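Local coordinates for basic membrane lipoprotein (Brucella melitensis biovar Abortus, PDB 3S99) that binds adenine, probably also other purines such as guanine, and may serve their uptake as part of an ABC-type transport system, at residues F31-P37 / T63-V69; G38-W42 / T216-A220; E52-L57 / Y259-K264; W42-H46 / V252-G256. All blocks are in the same frame, centred on the assembly; numbering follows the deposited sequence.

Contact 1 (F31-P37 / T63-V69); sequences FIYIGPP and TTFLENV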
loop_
_atom_site.group_PDB
_atom_site.type_symbol
_atom_site.label_atom_id
_atom_site.label_comp_id
_atom_site.label_asym_id
_atom_site.label_seq_id
_atom_site.Cartn_x
_atom_site.Cartn_y
_atom_site.Cartn_z
ATOM N N PHE A 31 16.380 -9.390 -0.024
ATOM C CA PHE A 31 15.066 -8.869 0.319
ATOM C C PHE A 31 14.779 -9.186 1.782
ATOM O O PHE A 31 15.051 -10.309 2.258
ATOM C CB PHE A 31 13.963 -9.479 -0.549
ATOM C CG PHE A 31 14.060 -9.137 -1.991
ATOM C CD1 PHE A 31 13.285 -8.094 -2.528
ATOM C CD2 PHE A 31 14.958 -9.814 -2.818
ATOM C CE1 PHE A 31 13.403 -7.748 -3.872
ATOM C CE2 PHE A 31 15.068 -9.482 -4.163
ATOM C CZ PHE A 31 14.277 -8.442 -4.686
ATOM N N ILE A 32 14.247 -8.190 2.489
ATOM C CA ILE A 32 13.744 -8.342 3.849
ATOM C C ILE A 32 12.225 -8.108 3.842
ATOM O O ILE A 32 11.777 -7.025 3.436
ATOM C CB ILE A 32 14.394 -7.309 4.779
ATOM C CG1 ILE A 32 15.922 -7.458 4.764
ATOM C CG2 ILE A 32 13.863 -7.496 6.202
ATOM C CD1 ILE A 32 16.418 -8.783 5.330
ATOM N N TYR A 33 11.441 -9.101 4.292
ATOM C CA TYR A 33 9.992 -8.976 4.321
ATOM C C TYR A 33 9.505 -8.910 5.788
ATOM O O TYR A 33 10.001 -9.609 6.633
ATOM C CB TYR A 33 9.299 -10.162 3.654
ATOM C CG TYR A 33 9.696 -10.477 2.223
ATOM C CD1 TYR A 33 9.985 -9.464 1.299
ATOM C CD2 TYR A 33 9.716 -11.780 1.781
ATOM C CE1 TYR A 33 10.335 -9.772 -0.021
ATOM C CE2 TYR A 33 10.058 -12.093 0.440
ATOM C CZ TYR A 33 10.343 -11.076 -0.437
ATOM O OH TYR A 33 10.679 -11.384 -1.717
ATOM N N ILE A 34 8.491 -8.095 6.039
ATOM C CA ILE A 34 7.884 -7.977 7.364
ATOM C C ILE A 34 6.913 -9.161 7.615
ATOM O O ILE A 34 6.636 -9.504 8.753
ATOM C CB ILE A 34 7.168 -6.610 7.501
ATOM C CG1 ILE A 34 6.689 -6.361 8.945
ATOM C CG2 ILE A 34 5.970 -6.514 6.538
ATOM C CD1 ILE A 34 7.660 -5.664 9.801
ATOM N N GLY A 35 6.423 -9.796 6.553
ATOM C CA GLY A 35 5.599 -10.995 6.690
ATOM C C GLY A 35 6.080 -12.137 5.808
ATOM O O GLY A 35 7.232 -12.122 5.318
ATOM N N PRO A 36 5.207 -13.138 5.591
ATOM C CA PRO A 36 5.509 -14.237 4.714
ATOM C C PRO A 36 4.896 -14.031 3.344
ATOM O O PRO A 36 3.840 -13.448 3.248
ATOM C CB PRO A 36 4.821 -15.437 5.414
ATOM C CG PRO A 36 3.722 -14.868 6.163
ATOM C CD PRO A 36 3.937 -13.376 6.297
ATOM N N PRO A 37 5.542 -14.531 2.281
ATOM C CA PRO A 37 4.891 -14.575 0.977
ATOM C C PRO A 37 3.478 -15.216 1.033
ATOM O O PRO A 37 2.583 -14.827 0.289
ATOM C CB PRO A 37 5.833 -15.427 0.141
ATOM C CG PRO A 37 7.176 -15.234 0.784
ATOM C CD PRO A 37 6.888 -15.136 2.253
ATOM N N THR A 63 18.943 -14.112 -5.994
ATOM C CA THR A 63 18.195 -13.472 -4.929
ATOM C C THR A 63 18.138 -14.313 -3.658
ATOM O O THR A 63 18.177 -15.542 -3.718
ATOM C CB THR A 63 16.775 -13.096 -5.364
ATOM O OG1 THR A 63 15.973 -14.269 -5.489
ATOM C CG2 THR A 63 16.782 -12.313 -6.688
ATOM N N THR A 64 18.049 -13.613 -2.514
ATOM C CA THR A 64 17.873 -14.225 -1.188
ATOM C C THR A 64 16.858 -13.415 -0.429
ATOM O O THR A 64 16.816 -12.205 -0.588
ATOM C CB THR A 64 19.156 -14.148 -0.346
ATOM O OG1 THR A 64 20.223 -14.751 -1.061
ATOM C CG2 THR A 64 18.986 -14.879 0.995
ATOM N N PHE A 65 16.036 -14.051 0.396
ATOM C CA PHE A 65 15.188 -13.290 1.319
ATOM C C PHE A 65 15.067 -13.839 2.740
ATOM O O PHE A 65 15.354 -15.007 3.008
ATOM C CB PHE A 65 13.786 -13.010 0.739
ATOM C CG PHE A 65 12.865 -14.205 0.663
ATOM C CD1 PHE A 65 11.981 -14.482 1.708
ATOM C CD2 PHE A 65 12.816 -14.989 -0.472
ATOM C CE1 PHE A 65 11.111 -15.533 1.643
ATOM C CE2 PHE A 65 11.935 -16.074 -0.552
ATOM C CZ PHE A 65 11.082 -16.351 0.505
ATOM N N LEU A 66 14.652 -12.952 3.631
ATOM C CA LEU A 66 14.267 -13.310 5.004
ATOM C C LEU A 66 12.888 -12.765 5.198
ATOM O O LEU A 66 12.578 -11.700 4.676
ATOM C CB LEU A 66 15.240 -12.703 6.010
ATOM C CG LEU A 66 16.635 -13.335 6.065
ATOM C CD1 LEU A 66 17.525 -12.600 7.073
ATOM C CD2 LEU A 66 16.599 -14.821 6.400
ATOM N N GLU A 67 12.044 -13.501 5.935
ATOM C CA GLU A 67 10.665 -13.112 6.094
ATOM C C GLU A 67 10.303 -12.943 7.574
ATOM O O GLU A 67 11.042 -13.368 8.457
ATOM C CB GLU A 67 9.743 -14.128 5.395
ATOM C CG GLU A 67 9.900 -15.545 5.876
ATOM C CD GLU A 67 8.992 -16.535 5.150
ATOM O OE1 GLU A 67 7.936 -16.888 5.704
ATOM O OE2 GLU A 67 9.339 -16.987 4.044
ATOM N N ASN A 68 9.158 -12.335 7.831
ATOM C CA ASN A 68 8.678 -12.100 9.209
ATOM C C ASN A 68 9.750 -11.407 10.058
ATOM O O ASN A 68 9.947 -11.746 11.211
ATOM C CB ASN A 68 8.197 -13.413 9.857
ATOM C CG ASN A 68 6.887 -13.930 9.246
ATOM O OD1 ASN A 68 5.927 -13.191 9.144
ATOM N ND2 ASN A 68 6.861 -15.202 8.831
ATOM N N VAL A 69 10.476 -10.474 9.454
ATOM C CA VAL A 69 11.527 -9.728 10.143
ATOM C C VAL A 69 10.870 -8.514 10.838
ATOM O O VAL A 69 10.357 -7.621 10.162
ATOM C CB VAL A 69 12.602 -9.252 9.142
ATOM C CG1 VAL A 69 13.662 -8.387 9.822
ATOM C CG2 VAL A 69 13.261 -10.426 8.450
#
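Phe-31 pairs with Phe-65, and Ile-32 with Leu-66, in a parallel ladder: Phe-31 N donates to Thr-64 O (2.9 Å), Leu-66 N to Phe-31 O (3.0 Å), and Tyr-33 N to Leu-66 O (2.9 Å). Past the strand ends, Val-69 N donates to Tyr-33 O in the carbonyl plane, nearly straight (N-H...O 172°). Asn-68 N reaches Gly-35 O from above its carbonyl plane. Strands 27-32 and 61-66, the latter at the edge of the parallel sheet, belong to a beta-alpha-beta unit whose helix is 42-57. Ile-32 O turns instead to Thr-93 OG1. On the face with Phe-31, CG of Phe-65 stands between its backbone N and carbonyl carbon (chi1 72°), which brings one ring face over Tyr-33 CE2, 3.3 Å from Phe-65 CD1, with planes 36° apart. Tyr-33 OH binds Asp-47, and Thr-63 OG1 Arg-50. On the other face, Ile-32 CG2 butts against Val-69 CB (3.6 Å). Ile-34, touching the adenine, brings CD1 to 3.4 Å from Val-69 O, itself bonded to Tyr-97 OH.

Contact 2 (G38-W42 / T216-A220); sequences GDFGW and TDSTA. With ADE (adenine), chain T.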
loop_
_atom_site.group_PDB
_atom_site.type_symbol
_atom_site.label_atom_id
_atom_site.label_comp_id
_atom_site.label_asym_id
_atom_site.label_seq_id
_atom_site.Cartn_x
_atom_site.Cartn_y
_atom_site.Cartn_z
ATOM N N GLY A 38 3.299 -16.173 1.936
ATOM C CA GLY A 38 2.002 -16.740 2.223
ATOM C C GLY A 38 0.900 -15.779 2.664
ATOM O O GLY A 38 -0.242 -16.211 2.782
ATOM N N ASP A 39 1.209 -14.497 2.914
ATOM C CA ASP A 39 0.144 -13.529 3.216
ATOM C C ASP A 39 -0.819 -13.310 2.028
ATOM O O ASP A 39 -1.946 -12.877 2.224
ATOM C CB ASP A 39 0.682 -12.190 3.788
ATOM C CG ASP A 39 1.396 -11.298 2.771
ATOM O OD1 ASP A 39 1.500 -11.613 1.568
ATOM O OD2 ASP A 39 1.890 -10.231 3.219
ATOM N N PHE A 40 -0.357 -13.662 0.823
ATOM C CA PHE A 40 -1.075 -13.464 -0.441
ATOM C C PHE A 40 -1.560 -12.019 -0.623
ATOM O O PHE A 40 -2.573 -11.774 -1.278
ATOM C CB PHE A 40 -2.195 -14.494 -0.645
ATOM C CG PHE A 40 -1.684 -15.848 -1.004
ATOM C CD1 PHE A 40 -1.265 -16.118 -2.300
ATOM C CD2 PHE A 40 -1.551 -16.828 -0.047
ATOM C CE1 PHE A 40 -0.753 -17.372 -2.639
ATOM C CE2 PHE A 40 -1.033 -18.094 -0.373
ATOM C CZ PHE A 40 -0.634 -18.363 -1.667
ATOM N N GLY A 41 -0.794 -11.087 -0.052
ATOM C CA GLY A 41 -1.062 -9.642 -0.119
ATOM C C GLY A 41 0.253 -8.894 -0.267
ATOM O O GLY A 41 0.943 -9.036 -1.276
ATOM N N TRP A 42 0.608 -8.128 0.763
ATOM C CA TRP A 42 1.736 -7.200 0.714
ATOM C C TRP A 42 3.056 -7.891 0.489
ATOM O O TRP A 42 3.785 -7.538 -0.416
ATOM C CB TRP A 42 1.829 -6.424 2.032
ATOM C CG TRP A 42 3.069 -5.581 2.145
ATOM C CD1 TRP A 42 4.259 -5.909 2.747
ATOM C CD2 TRP A 42 3.234 -4.278 1.600
ATOM N NE1 TRP A 42 5.148 -4.842 2.648
ATOM C CE2 TRP A 42 4.545 -3.844 1.921
ATOM C CE3 TRP A 42 2.381 -3.412 0.907
ATOM C CZ2 TRP A 42 5.029 -2.575 1.551
ATOM C CZ3 TRP A 42 2.877 -2.164 0.492
ATOM C CH2 TRP A 42 4.186 -1.757 0.824
ATOM N N THR A 216 -3.978 -3.731 6.161
ATOM C CA THR A 216 -3.132 -4.824 6.641
ATOM C C THR A 216 -2.775 -5.740 5.453
ATOM O O THR A 216 -3.278 -5.556 4.326
ATOM C CB THR A 216 -3.866 -5.587 7.729
ATOM O OG1 THR A 216 -5.121 -6.077 7.200
ATOM C CG2 THR A 216 -4.096 -4.655 8.970
ATOM N N ASP A 217 -1.907 -6.714 5.703
ATOM C CA ASP A 217 -1.137 -7.396 4.646
ATOM C C ASP A 217 -1.743 -8.680 4.097
ATOM O O ASP A 217 -1.335 -9.150 3.033
ATOM C CB ASP A 217 0.278 -7.696 5.182
ATOM C CG ASP A 217 1.130 -6.427 5.369
ATOM O OD1 ASP A 217 0.634 -5.314 5.011
ATOM O OD2 ASP A 217 2.314 -6.549 5.837
ATOM N N SER A 218 -2.702 -9.268 4.813
ATOM C CA SER A 218 -3.082 -10.645 4.514
ATOM C C SER A 218 -4.461 -10.763 3.891
ATOM O O SER A 218 -5.242 -9.809 3.881
ATOM C CB SER A 218 -3.023 -11.534 5.775
ATOM O OG SER A 218 -4.255 -11.485 6.455
ATOM N N THR A 219 -4.749 -11.957 3.403
ATOM C CA THR A 219 -6.090 -12.310 2.908
ATOM C C THR A 219 -7.101 -12.711 3.997
ATOM O O THR A 219 -8.196 -13.158 3.651
ATOM C CB THR A 219 -6.035 -13.506 1.967
ATOM O OG1 THR A 219 -5.266 -14.532 2.595
ATOM C CG2 THR A 219 -5.398 -13.129 0.646
ATOM N N ALA A 220 -6.741 -12.596 5.285
ATOM C CA ALA A 220 -7.650 -13.063 6.371
ATOM C C ALA A 220 -9.026 -12.379 6.319
ATOM O O ALA A 220 -10.060 -13.053 6.328
ATOM C CB ALA A 220 -7.025 -12.872 7.726
HETATM N N9 ADE T . 5.179 -0.513 4.859
HETATM C C8 ADE T . 4.479 0.472 4.198
HETATM N N7 ADE T . 3.277 0.125 3.805
HETATM C C5 ADE T . 3.236 -1.192 4.276
HETATM C C6 ADE T . 2.223 -2.107 4.182
HETATM N N6 ADE T . 1.117 -1.720 3.528
HETATM N N1 ADE T . 2.424 -3.351 4.726
HETATM C C2 ADE T . 3.590 -3.611 5.341
HETATM N N3 ADE T . 4.641 -2.805 5.497
HETATM C C4 ADE T . 4.371 -1.608 4.927
HETATM O O HOH W 1 3.572 -9.118 5.035
#
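Trp-42 and Asp-217 lie side by side at the adenine, indole and carboxylate planes 16° apart. The base covers one indole face, its N1 3.3 Å above the ring plane, while Asp-217 OD1 approaches the same N1 to 2.7 Å. Trp-42 CB rests 3.4 Å from Asp-217 OD1, and Thr-93 O, bonded to the indole NE1, helps fix the ring's rotation. Behind the side chains, Trp-42 N donates to a lone pair of Asp-217 O (3.2 Å). The two loops follow strands of different sheets and join the two lobes of a probable periplasmic-binding-protein fold. Water 1 bridges the carboxylates, donating to Asp-39 OD2 (2.7 Å) and Asp-217 OD2 (3.0 Å). Further out, Asp-39 OD1 takes Gly-41 N in an Asx turn and also Tyr-44 N, while OD2 takes Thr-43 N; these amides around the N-terminus of helix 42-57 probably stabilise the carboxylate. Thr-219 N donates to Asp-39 O, and Ser-218 OG accepts from Ala-220 N in an ST turn and is also bonded to Glu-197.

Contact 3 (E52-L57 / Y259-K264); sequences ELVEAL and YIDRAK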
loop_
_atom_site.group_PDB
_atom_site.type_symbol
_atom_site.label_atom_id
_atom_site.label_comp_id
_atom_site.label_asym_id
_atom_site.label_seq_id
_atom_site.Cartn_x
_atom_site.Cartn_y
_atom_site.Cartn_z
ATOM N N GLU A 52 9.768 -11.926 -10.664
ATOM C CA GLU A 52 9.841 -11.208 -11.946
ATOM C C GLU A 52 11.279 -10.793 -12.254
ATOM O O GLU A 52 11.776 -10.971 -13.375
ATOM C CB GLU A 52 8.903 -10.009 -11.954
ATOM C CG GLU A 52 7.456 -10.439 -12.023
ATOM C CD GLU A 52 6.424 -9.320 -11.845
ATOM O OE1 GLU A 52 6.761 -8.135 -11.801
ATOM O OE2 GLU A 52 5.227 -9.650 -11.776
ATOM N N LEU A 53 11.967 -10.298 -11.234
ATOM C CA LEU A 53 13.390 -9.985 -11.365
ATOM C C LEU A 53 14.184 -11.217 -11.807
ATOM O O LEU A 53 14.986 -11.139 -12.751
ATOM C CB LEU A 53 13.931 -9.457 -10.034
ATOM C CG LEU A 53 15.429 -9.255 -9.894
ATOM C CD1 LEU A 53 15.919 -8.232 -10.942
ATOM C CD2 LEU A 53 15.753 -8.826 -8.424
ATOM N N VAL A 54 13.974 -12.356 -11.134
ATOM C CA VAL A 54 14.757 -13.560 -11.448
ATOM C C VAL A 54 14.472 -14.019 -12.890
ATOM O O VAL A 54 15.373 -14.462 -13.596
ATOM C CB VAL A 54 14.489 -14.722 -10.424
ATOM C CG1 VAL A 54 15.064 -16.090 -10.919
ATOM C CG2 VAL A 54 15.047 -14.359 -9.014
ATOM N N GLU A 55 13.221 -13.920 -13.312
ATOM C CA GLU A 55 12.841 -14.295 -14.655
ATOM C C GLU A 55 13.494 -13.382 -15.693
ATOM O O GLU A 55 13.957 -13.872 -16.709
ATOM C CB GLU A 55 11.320 -14.298 -14.820
ATOM C CG GLU A 55 10.824 -14.685 -16.220
ATOM C CD GLU A 55 11.238 -16.080 -16.629
ATOM O OE1 GLU A 55 11.258 -16.978 -15.746
ATOM O OE2 GLU A 55 11.536 -16.285 -17.840
ATOM N N ALA A 56 13.544 -12.076 -15.443
ATOM C CA ALA A 56 14.147 -11.129 -16.396
ATOM C C ALA A 56 15.677 -11.134 -16.361
ATOM O O ALA A 56 16.323 -11.015 -17.400
ATOM C CB ALA A 56 13.616 -9.704 -16.142
ATOM N N LEU A 57 16.277 -11.266 -15.175
ATOM C CA LEU A 57 17.738 -11.186 -15.061
ATOM C C LEU A 57 18.346 -12.380 -14.330
ATOM O O LEU A 57 19.384 -12.253 -13.670
ATOM C CB LEU A 57 18.160 -9.890 -14.366
ATOM C CG LEU A 57 17.614 -8.608 -15.003
ATOM C CD1 LEU A 57 17.825 -7.444 -14.058
ATOM C CD2 LEU A 57 18.295 -8.372 -16.350
ATOM N N TYR A 259 12.117 -3.044 -9.555
ATOM C CA TYR A 259 13.191 -3.920 -9.067
ATOM C C TYR A 259 14.149 -4.300 -10.198
ATOM O O TYR A 259 15.351 -4.332 -10.026
ATOM C CB TYR A 259 12.598 -5.176 -8.418
ATOM C CG TYR A 259 11.888 -4.917 -7.086
ATOM C CD1 TYR A 259 11.923 -3.657 -6.473
ATOM C CD2 TYR A 259 11.214 -5.938 -6.430
ATOM C CE1 TYR A 259 11.300 -3.426 -5.268
ATOM C CE2 TYR A 259 10.583 -5.709 -5.189
ATOM C CZ TYR A 259 10.640 -4.461 -4.625
ATOM O OH TYR A 259 10.043 -4.223 -3.427
ATOM N N ILE A 260 13.607 -4.591 -11.366
ATOM C CA ILE A 260 14.447 -4.921 -12.511
ATOM C C ILE A 260 15.318 -3.705 -12.881
ATOM O O ILE A 260 16.518 -3.851 -13.061
ATOM C CB ILE A 260 13.583 -5.407 -13.686
ATOM C CG1 ILE A 260 13.002 -6.797 -13.362
ATOM C CG2 ILE A 260 14.414 -5.446 -15.014
ATOM C CD1 ILE A 260 11.764 -7.177 -14.142
ATOM N N ASP A 261 14.721 -2.517 -12.969
ATOM C CA ASP A 261 15.475 -1.309 -13.364
ATOM C C ASP A 261 16.664 -1.040 -12.418
ATOM O O ASP A 261 17.782 -0.836 -12.861
ATOM C CB ASP A 261 14.550 -0.086 -13.428
ATOM C CG ASP A 261 15.307 1.208 -13.755
ATOM O OD1 ASP A 261 15.830 1.308 -14.871
ATOM O OD2 ASP A 261 15.407 2.099 -12.874
ATOM N N ARG A 262 16.420 -1.116 -11.116
ATOM C CA ARG A 262 17.449 -0.881 -10.113
ATOM C C ARG A 262 18.527 -1.948 -10.098
ATOM O O ARG A 262 19.685 -1.619 -9.904
ATOM C CB ARG A 262 16.814 -0.739 -8.716
ATOM C CG ARG A 262 15.744 0.332 -8.641
ATOM C CD ARG A 262 16.216 1.705 -9.164
ATOM N NE ARG A 262 17.079 2.402 -8.192
ATOM C CZ ARG A 262 17.891 3.400 -8.489
ATOM N NH1 ARG A 262 18.010 3.803 -9.734
ATOM N NH2 ARG A 262 18.591 3.995 -7.531
ATOM N N ALA A 263 18.164 -3.219 -10.330
ATOM C CA ALA A 263 19.166 -4.289 -10.441
ATOM C C ALA A 263 20.035 -4.083 -11.676
ATOM O O ALA A 263 21.274 -4.220 -11.608
ATOM C CB ALA A 263 18.502 -5.671 -10.475
ATOM N N LYS A 264 19.400 -3.694 -12.784
ATOM C CA LYS A 264 20.126 -3.335 -14.011
ATOM C C LYS A 264 21.100 -2.174 -13.765
ATOM O O LYS A 264 22.242 -2.199 -14.236
ATOM C CB LYS A 264 19.147 -2.924 -15.110
ATOM C CG LYS A 264 18.527 -4.090 -15.889
ATOM C CD LYS A 264 17.442 -3.582 -16.832
ATOM C CE LYS A 264 16.811 -4.719 -17.612
ATOM N NZ LYS A 264 15.971 -4.205 -18.699
#
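Tyr-259 OH is gripped by both Tyr-128 OH and His-46 ND1, which probably helps fix the N-terminal part of helix 256-268; Leu-53 CD1 passes 4.0 Å from the backbone oxygen Tyr-259 O. The rest of the contact is made by aliphatic carbons. Ile-260 is a knob set in a hole formed by Glu-52, Leu-53, Ala-56 and Leu-57, its CD1 3.7 Å from Ala-56 CB and its CG1 3.8 Å from Leu-53 CA. Helices 42-57 and 256-268 lie side by side against the parallel sheet of one alpha/beta lobe, their local axes 9.7 Å apart and crossing at -51°. Leu-53 turns CG away from its own backbone N (chi1 172°), which carries CD1 to Ala-263 CB, 3.7 Å away, and its side chain also touches Val-29 and Phe-31 of the sheet. Leu-57 closes the other end: CD1 lies 4.1 Å from Ala-263 CB and 3.9 Å from Lys-264 CG, crossing the extended lysine chain at about a right angle, while CD2 packs 4.1 Å from Lys-264 CE.

Contact 4 (W42-H46 / V252-G256); sequences WTYQH and VDEWG. With ADE (adenine), chain T.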
loop_
_atom_site.group_PDB
_atom_site.type_symbol
_atom_site.label_atom_id
_atom_site.label_comp_id
_atom_site.label_asym_id
_atom_site.label_seq_id
_atom_site.Cartn_x
_atom_site.Cartn_y
_atom_site.Cartn_z
ATOM N N TRP A 42 0.608 -8.128 0.763
ATOM C CA TRP A 42 1.736 -7.200 0.714
ATOM C C TRP A 42 3.056 -7.891 0.489
ATOM O O TRP A 42 3.785 -7.538 -0.416
ATOM C CB TRP A 42 1.829 -6.424 2.032
ATOM C CG TRP A 42 3.069 -5.581 2.145
ATOM C CD1 TRP A 42 4.259 -5.909 2.747
ATOM C CD2 TRP A 42 3.234 -4.278 1.600
ATOM N NE1 TRP A 42 5.148 -4.842 2.648
ATOM C CE2 TRP A 42 4.545 -3.844 1.921
ATOM C CE3 TRP A 42 2.381 -3.412 0.907
ATOM C CZ2 TRP A 42 5.029 -2.575 1.551
ATOM C CZ3 TRP A 42 2.877 -2.164 0.492
ATOM C CH2 TRP A 42 4.186 -1.757 0.824
ATOM N N THR A 43 3.414 -8.849 1.344
ATOM C CA THR A 43 4.727 -9.487 1.191
ATOM C C THR A 43 4.748 -10.356 -0.083
ATOM O O THR A 43 5.745 -10.417 -0.826
ATOM C CB THR A 43 5.122 -10.272 2.434
ATOM O OG1 THR A 43 5.511 -9.334 3.457
ATOM C CG2 THR A 43 6.299 -11.229 2.122
ATOM N N TYR A 44 3.616 -10.986 -0.361
ATOM C CA TYR A 44 3.463 -11.809 -1.558
ATOM C C TYR A 44 3.774 -11.010 -2.839
ATOM O O TYR A 44 4.487 -11.491 -3.704
ATOM C CB TYR A 44 2.037 -12.331 -1.600
ATOM C CG TYR A 44 1.656 -13.062 -2.854
ATOM C CD1 TYR A 44 2.126 -14.351 -3.097
ATOM C CD2 TYR A 44 0.781 -12.490 -3.787
ATOM C CE1 TYR A 44 1.738 -15.056 -4.260
ATOM C CE2 TYR A 44 0.393 -13.184 -4.945
ATOM C CZ TYR A 44 0.870 -14.450 -5.165
ATOM O OH TYR A 44 0.527 -15.121 -6.295
ATOM N N GLN A 45 3.205 -9.807 -2.956
ATOM C CA GLN A 45 3.478 -8.922 -4.090
ATOM C C GLN A 45 4.955 -8.552 -4.182
ATOM O O GLN A 45 5.520 -8.522 -5.263
ATOM C CB GLN A 45 2.695 -7.615 -3.991
ATOM C CG GLN A 45 1.379 -7.488 -4.706
ATOM C CD GLN A 45 1.255 -8.120 -6.077
ATOM O OE1 GLN A 45 0.760 -9.225 -6.187
ATOM N NE2 GLN A 45 1.639 -7.401 -7.116
ATOM N N HIS A 46 5.596 -8.265 -3.048
ATOM C CA HIS A 46 7.051 -8.092 -3.082
ATOM C C HIS A 46 7.774 -9.317 -3.627
ATOM O O HIS A 46 8.670 -9.194 -4.468
ATOM C CB HIS A 46 7.600 -7.663 -1.723
ATOM C CG HIS A 46 7.303 -6.239 -1.382
ATOM N ND1 HIS A 46 7.911 -5.170 -2.031
ATOM C CD2 HIS A 46 6.473 -5.701 -0.454
ATOM C CE1 HIS A 46 7.472 -4.047 -1.496
ATOM N NE2 HIS A 46 6.584 -4.336 -0.554
ATOM N N VAL A 252 -3.253 -2.676 -6.585
ATOM C CA VAL A 252 -2.202 -3.632 -6.832
ATOM C C VAL A 252 -0.891 -2.872 -6.930
ATOM O O VAL A 252 -0.806 -1.846 -7.587
ATOM C CB VAL A 252 -2.435 -4.458 -8.115
ATOM C CG1 VAL A 252 -1.214 -5.390 -8.430
ATOM C CG2 VAL A 252 -3.732 -5.294 -8.002
ATOM N N ASP A 253 0.123 -3.392 -6.254
ATOM C CA ASP A 253 1.432 -2.748 -6.165
ATOM C C ASP A 253 2.306 -3.404 -7.216
ATOM O O ASP A 253 2.544 -4.613 -7.120
ATOM C CB ASP A 253 2.042 -3.005 -4.795
ATOM C CG ASP A 253 1.218 -2.419 -3.673
ATOM O OD1 ASP A 253 0.436 -1.489 -3.933
ATOM O OD2 ASP A 253 1.387 -2.858 -2.525
ATOM N N GLU A 254 2.803 -2.639 -8.190
ATOM C CA GLU A 254 3.622 -3.258 -9.252
ATOM C C GLU A 254 5.132 -2.982 -9.051
ATOM O O GLU A 254 5.704 -2.089 -9.644
ATOM C CB GLU A 254 3.147 -2.819 -10.634
ATOM C CG GLU A 254 1.757 -3.357 -11.028
ATOM C CD GLU A 254 1.731 -4.880 -11.274
ATOM O OE1 GLU A 254 2.757 -5.505 -11.646
ATOM O OE2 GLU A 254 0.651 -5.461 -11.062
ATOM N N TRP A 255 5.779 -3.789 -8.229
ATOM C CA TRP A 255 7.168 -3.511 -7.899
ATOM C C TRP A 255 8.151 -4.038 -8.935
ATOM O O TRP A 255 9.296 -3.608 -8.987
ATOM C CB TRP A 255 7.515 -4.088 -6.544
ATOM C CG TRP A 255 6.572 -3.767 -5.403
ATOM C CD1 TRP A 255 5.775 -4.651 -4.743
ATOM C CD2 TRP A 255 6.360 -2.492 -4.771
ATOM N NE1 TRP A 255 5.108 -4.019 -3.723
ATOM C CE2 TRP A 255 5.431 -2.688 -3.744
ATOM C CE3 TRP A 255 6.835 -1.190 -5.010
ATOM C CZ2 TRP A 255 5.009 -1.651 -2.923
ATOM C CZ3 TRP A 255 6.415 -0.184 -4.209
ATOM C CH2 TRP A 255 5.506 -0.400 -3.183
ATOM N N GLY A 256 7.723 -4.985 -9.758
ATOM C CA GLY A 256 8.659 -5.743 -10.604
ATOM C C GLY A 256 9.505 -4.920 -11.558
ATOM O O GLY A 256 10.718 -5.071 -11.585
HETATM N N9 ADE T . 5.179 -0.513 4.859
HETATM C C8 ADE T . 4.479 0.472 4.198
HETATM N N7 ADE T . 3.277 0.125 3.805
HETATM C C5 ADE T . 3.236 -1.192 4.276
HETATM C C6 ADE T . 2.223 -2.107 4.182
HETATM N N6 ADE T . 1.117 -1.720 3.528
HETATM N N1 ADE T . 2.424 -3.351 4.726
HETATM C C2 ADE T . 3.590 -3.611 5.341
HETATM N N3 ADE T . 4.641 -2.805 5.497
HETATM C C4 ADE T . 4.371 -1.608 4.927
HETATM O O HOH W 2 3.292 -5.204 -1.989
#
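Gln-45 and Asp-253 have their CA atoms 6.8 Å apart, and those of His-46 and Trp-255 are 6.6 Å apart: the first turn of helix 42-57 faces the end of strand 247-253, and the gap between backbones is spanned by side chains. The Gln-45 chain bends at chi2 (-38°) and sends NE2 to Asp-253 O (2.9 Å, 165°); the acceptor lies in the amide plane, and the donor is tilted 26° from the carbonyl plane. Its other amide atom, OE1, is held by Ser-237 OG. After Asp-253 the chain leaves the mixed sheet for helix 256-268, which packs on the other lobe, so the contact sits at an interlobe crossover of the binding-protein fold. His-46, its ND1 held by Tyr-259, and the five-membered ring of Trp-255 form an offset stack, centroids 3.9 Å apart. The six-membered ring of Trp-255 turns its edge to the face of Trp-42 with centroids 5.9 Å apart. His-46 NE2 stands over the rim of the Trp-42 face opposite the adenine, the two rings edge-to-face. Water 2 takes the hydrogen of Trp-255 NE1 (2.8 Å) and donates to Trp-42 O and to Asp-253 OD2 (3.1 Å). That carboxylate oxygen also lies 3.4 Å from Trp-42 CZ3.

Overall arrangement
Helix 42-57 runs through the set: contact 4 uses its first turn, contact 3 its C-terminal part, and contact 1 pairs the strands before and after it. Contacts 2 and 4 are buried, join the two lobes and both touch adenine through Trp-42, contact 2 adding Asp-217; contact 2 is built from loop backbones and carboxylates, contact 4 from aromatic rings and a water. Contacts 1 and 3 lie farther out, partly buried within one lobe, the first a backbone ladder and the second wholly apolar across its helices. Phe-31 touches Leu-53 and Tyr-259, linking these two, while Tyr-259 to His-46 ties contact 3 to contact 4. Ile-34 packs on Asp-217, carrying contact 1 to the pocket.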